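Nucleoporin NUP170 (Chaetomium thermophilum, PDB 5HAX) probably serves as a structural nucleoporin of the nuclear pore complex, with a beta-propeller-like N-terminal region joined to a mostly helical C-terminal part. Local coordinates at residues 375-380 with 429-434; 36-41 with 403-408. All blocks are in the same frame, centred on the assembly; numbering follows the deposited sequence.

Contacts 1 and 2 lie side by side in one propeller blade, their centres about 8 Å apart. They share a five-stranded sheet ordered 39-41, 427-433, 403-409, 390-395, 380-386. Along the chain the segments come as 36-41, 375-380, 403-408 and 429-434, so the two contacts interlock. Contact 1 joins the loop before strand 380-386 to strand 427-433. Contact 2 joins the early segment 36-41 to strand 403-409, across strand 427-433. The two contacts touch where Trp431 CD1 packs on Met40 CE at 3.6 Å. A strand from near the N-terminus is thus built onto a blade formed over 330 residues later.

Contact 1: residues 375-380 with 429-434; sequences RALDPS and GTWIEL
Leu377 and Ala376 meet the far end of the Trp431 indole. This joins the loop before strand 380-386 to strand 427-433 of the same blade. The touching corner of the indole is on its six-membered ring. Leu377 CD2 lies 3.5 Å from Trp431 CH2, in an oblique approach. The carbonyl of Ala376 comes differently: its O sits at the ring edge, near the ring plane, 3.6 Å from Trp431 CH2.

Trp431 has CG anti to its own carbonyl carbon (chi1 -77°), which helps carry the indole from the strand toward the loop. On the five-membered ring, Trp431 NE1 donates to the backbone O of Glu353. Leu377 reaches the ring with CD2; its CG is likewise anti to the carbonyl carbon (chi1 -58°). The same side chain also packs on Val395 and Pro351.

The loop has its own supports. Residues Arg375 to Asp378 form a type I turn, closed by Asp378 N to Arg375 O at 3.0 Å. A salt bridge spans the same turn. Arg375 grips one oxygen of Asp378 side-on. Arg375 NE bonds Asp378 OD2 at 2.8 Å (159°), in the guanidinium plane and on the anti lone pair. Arg375 NH2 adds a longer, more bent bond to the same Asp378 OD2 at 3.2 Å, from above the carboxylate plane. Lys397 NZ bonds the carbonyls of Arg375 and Asp378. A cis peptide then leads into Pro379.

The contact itself is apolar apart from the Ala376 carbonyl. That oxygen faces the weakly positive C-H rim of the indole, which is consistent with a mild electrostatic attraction added to van der Waals packing.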
# COMPACT_ATOMS: atom_id res chain seq x y z
N ARG A 375 8.95 26.52 7.75
CA ARG A 375 10.13 25.82 8.25
C ARG A 375 9.76 24.64 9.14
O ARG A 375 10.63 24.11 9.84
CB ARG A 375 11.03 26.79 9.02
CG ARG A 375 11.41 28.05 8.26
CD ARG A 375 12.60 27.82 7.34
NE ARG A 375 13.77 27.36 8.08
CZ ARG A 375 14.50 28.12 8.90
NH1 ARG A 375 14.17 29.39 9.10
NH2 ARG A 375 15.55 27.61 9.52
N ALA A 376 8.50 24.21 9.12
CA ALA A 376 8.03 23.21 10.08
C ALA A 376 8.69 21.86 9.88
O ALA A 376 8.82 21.09 10.84
CB ALA A 376 6.51 23.07 9.99
N LEU A 377 9.11 21.55 8.65
CA LEU A 377 9.79 20.29 8.34
C LEU A 377 11.29 20.49 8.15
O LEU A 377 11.95 19.63 7.56
CB LEU A 377 9.18 19.65 7.10
CG LEU A 377 7.69 19.33 7.14
CD1 LEU A 377 7.27 18.59 5.88
CD2 LEU A 377 7.33 18.51 8.38
N ASP A 378 11.84 21.60 8.64
CA ASP A 378 13.26 21.90 8.50
C ASP A 378 13.97 21.69 9.83
O ASP A 378 13.64 22.35 10.82
CB ASP A 378 13.45 23.34 8.01
CG ASP A 378 14.91 23.72 7.83
OD1 ASP A 378 15.76 22.81 7.75
OD2 ASP A 378 15.20 24.93 7.76
N PRO A 379 14.95 20.76 9.89
CA PRO A 379 15.51 19.89 8.85
C PRO A 379 14.81 18.54 8.72
O PRO A 379 14.44 17.94 9.73
CB PRO A 379 16.95 19.70 9.31
CG PRO A 379 16.83 19.68 10.79
CD PRO A 379 15.69 20.61 11.15
N SER A 380 14.65 18.06 7.49
CA SER A 380 14.16 16.71 7.22
C SER A 380 15.35 15.79 7.00
O SER A 380 16.13 15.98 6.05
CB SER A 380 13.24 16.71 5.99
OG SER A 380 12.06 17.45 6.25
N GLY A 429 -2.90 15.65 7.77
CA GLY A 429 -1.60 15.49 8.38
C GLY A 429 -1.68 15.44 9.90
O GLY A 429 -2.68 15.84 10.51
N THR A 430 -0.61 14.94 10.50
CA THR A 430 -0.50 14.86 11.95
C THR A 430 0.96 14.70 12.35
O THR A 430 1.79 14.27 11.55
CB THR A 430 -1.34 13.71 12.52
OG1 THR A 430 -1.34 13.77 13.95
CG2 THR A 430 -0.78 12.36 12.07
N TRP A 431 1.25 15.05 13.60
CA TRP A 431 2.58 14.92 14.19
C TRP A 431 2.56 13.82 15.24
O TRP A 431 1.80 13.89 16.20
CB TRP A 431 3.02 16.23 14.84
CG TRP A 431 3.49 17.28 13.89
CD1 TRP A 431 2.76 18.33 13.41
CD2 TRP A 431 4.79 17.39 13.32
NE1 TRP A 431 3.54 19.09 12.58
CE2 TRP A 431 4.79 18.54 12.50
CE3 TRP A 431 5.97 16.64 13.42
CZ2 TRP A 431 5.91 18.95 11.79
CZ3 TRP A 431 7.08 17.05 12.71
CH2 TRP A 431 7.05 18.19 11.90
N ILE A 432 3.42 12.82 15.07
CA ILE A 432 3.59 11.74 16.03
C ILE A 432 4.92 11.95 16.74
O ILE A 432 5.98 11.98 16.10
CB ILE A 432 3.54 10.36 15.36
CG1 ILE A 432 2.11 10.09 14.87
CG2 ILE A 432 3.99 9.26 16.33
CD1 ILE A 432 2.00 8.91 13.93
N GLU A 433 4.86 12.10 18.06
CA GLU A 433 6.05 12.37 18.87
C GLU A 433 6.68 11.07 19.33
O GLU A 433 5.98 10.18 19.84
CB GLU A 433 5.69 13.24 20.07
CG GLU A 433 6.89 13.63 20.93
CD GLU A 433 6.53 14.60 22.04
OE1 GLU A 433 5.33 14.91 22.20
OE2 GLU A 433 7.45 15.06 22.75
N LEU A 434 7.99 10.96 19.15
CA LEU A 434 8.78 9.88 19.72
C LEU A 434 9.52 10.39 20.95
O LEU A 434 9.92 11.56 21.01
CB LEU A 434 9.78 9.33 18.69
CG LEU A 434 9.18 8.84 17.37
CD1 LEU A 434 10.29 8.44 16.40
CD2 LEU A 434 8.21 7.68 17.59

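Contact 2: residues 36-41 with 403-408; sequences SDYEMQ and MLFVSA
A Met-aromatic contact in a beta-propeller blade brings Met40 and Tyr38 to the ring of Phe405. Strand 39-41 is an outermost strand of the blade sheet and pairs in parallel with strand 427-433. Phe405 stands on the next strand, 403-409, so the contact passes over the strand between them.

Phe405 has CG anti to its backbone N (chi1 174°), and its ring extends toward segment 36-41. Both partners arrive at the ring edge, near its plane. The Met40 chain is bent at chi2 and chi3, which folds its thioether back to the ring. Met40 SD lies 5.1 Å from the centroid of the Phe405 ring and 84° off the ring normal, so the sulfur faces the edge. The Met40 methyl CE meets Phe405 CE1 at 3.7 Å.

Tyr38 and Phe405 approach at a slant. The phenol is held at its far end, where Tyr38 OH bonds the backbone O of Phe349, and its ring also has a cation-pi contact with Lys348. Trp431, on the strand between, meets the Phe405 ring with the two planes at about 55°. The rings of Tyr38 and Phe405 come together where Tyr38 CE1 lies 3.9 Å from Phe405 CZ.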
# COMPACT_ATOMS: atom_id res chain seq x y z
N SER A 36 0.18 23.90 -1.06
CA SER A 36 0.46 23.86 0.37
C SER A 36 -0.81 23.52 1.14
O SER A 36 -1.00 23.99 2.28
CB SER A 36 1.04 25.18 0.87
OG SER A 36 0.12 26.25 0.70
N ASP A 37 -1.69 22.71 0.55
CA ASP A 37 -2.99 22.41 1.14
C ASP A 37 -2.85 21.32 2.20
O ASP A 37 -2.48 20.18 1.88
CB ASP A 37 -3.96 21.96 0.05
CG ASP A 37 -4.28 23.08 -0.93
OD1 ASP A 37 -5.22 23.85 -0.66
OD2 ASP A 37 -3.60 23.17 -1.98
N TYR A 38 -3.16 21.66 3.44
CA TYR A 38 -3.16 20.71 4.55
C TYR A 38 -4.33 21.01 5.47
O TYR A 38 -4.71 22.17 5.67
CB TYR A 38 -1.87 20.77 5.39
CG TYR A 38 -0.60 20.40 4.67
CD1 TYR A 38 -0.14 19.08 4.65
CD2 TYR A 38 0.18 21.36 4.04
CE1 TYR A 38 1.03 18.74 4.01
CE2 TYR A 38 1.35 21.03 3.39
CZ TYR A 38 1.77 19.72 3.39
OH TYR A 38 2.95 19.38 2.75
N GLU A 39 -4.90 19.95 6.03
CA GLU A 39 -5.69 20.04 7.26
C GLU A 39 -4.97 19.21 8.31
O GLU A 39 -4.89 17.99 8.19
CB GLU A 39 -7.13 19.56 7.05
CG GLU A 39 -8.04 19.92 8.22
CD GLU A 39 -9.44 19.36 8.08
OE1 GLU A 39 -9.82 18.94 6.97
OE2 GLU A 39 -10.18 19.35 9.10
N MET A 40 -4.43 19.88 9.32
CA MET A 40 -3.67 19.22 10.37
C MET A 40 -4.59 18.74 11.48
O MET A 40 -5.57 19.42 11.83
CB MET A 40 -2.62 20.17 10.94
CG MET A 40 -1.53 20.56 9.96
SD MET A 40 -0.54 19.16 9.41
CE MET A 40 0.20 18.63 10.95
N GLN A 41 -4.28 17.57 12.03
CA GLN A 41 -5.04 16.97 13.11
C GLN A 41 -4.11 16.65 14.26
O GLN A 41 -2.98 16.19 14.05
CB GLN A 41 -5.75 15.68 12.65
CG GLN A 41 -6.61 15.84 11.40
CD GLN A 41 -7.85 16.67 11.64
OE1 GLN A 41 -8.12 17.11 12.76
NE2 GLN A 41 -8.62 16.90 10.58
N MET A 403 10.89 14.17 15.53
CA MET A 403 9.45 14.39 15.38
C MET A 403 9.02 13.80 14.04
O MET A 403 9.68 14.01 13.02
CB MET A 403 9.10 15.88 15.44
CG MET A 403 9.35 16.54 16.79
SD MET A 403 8.47 15.78 18.17
CE MET A 403 6.76 15.90 17.63
N LEU A 404 7.92 13.06 14.06
CA LEU A 404 7.42 12.36 12.88
C LEU A 404 6.21 13.11 12.32
O LEU A 404 5.17 13.18 12.97
CB LEU A 404 7.04 10.92 13.23
CG LEU A 404 7.65 9.83 12.35
CD1 LEU A 404 9.15 9.77 12.55
CD2 LEU A 404 7.00 8.49 12.66
N PHE A 405 6.36 13.67 11.12
CA PHE A 405 5.23 14.20 10.38
C PHE A 405 4.70 13.11 9.46
O PHE A 405 5.47 12.51 8.70
CB PHE A 405 5.61 15.43 9.57
CG PHE A 405 4.50 15.93 8.68
CD1 PHE A 405 3.39 16.56 9.23
CD2 PHE A 405 4.56 15.76 7.31
CE1 PHE A 405 2.36 17.01 8.42
CE2 PHE A 405 3.53 16.21 6.50
CZ PHE A 405 2.44 16.83 7.05
N VAL A 406 3.40 12.86 9.53
CA VAL A 406 2.75 11.81 8.74
C VAL A 406 1.50 12.40 8.10
O VAL A 406 0.68 13.02 8.79
CB VAL A 406 2.40 10.58 9.59
CG1 VAL A 406 2.12 9.39 8.68
CG2 VAL A 406 3.53 10.25 10.56
N SER A 407 1.36 12.21 6.79
CA SER A 407 0.23 12.76 6.05
C SER A 407 -0.25 11.75 5.02
O SER A 407 0.47 10.84 4.62
CB SER A 407 0.60 14.08 5.36
OG SER A 407 1.64 13.89 4.41
N ALA A 408 -1.49 11.94 4.60
CA ALA A 408 -2.12 11.11 3.58
C ALA A 408 -2.90 12.02 2.66
O ALA A 408 -3.25 13.15 3.03
CB ALA A 408 -3.05 10.07 4.20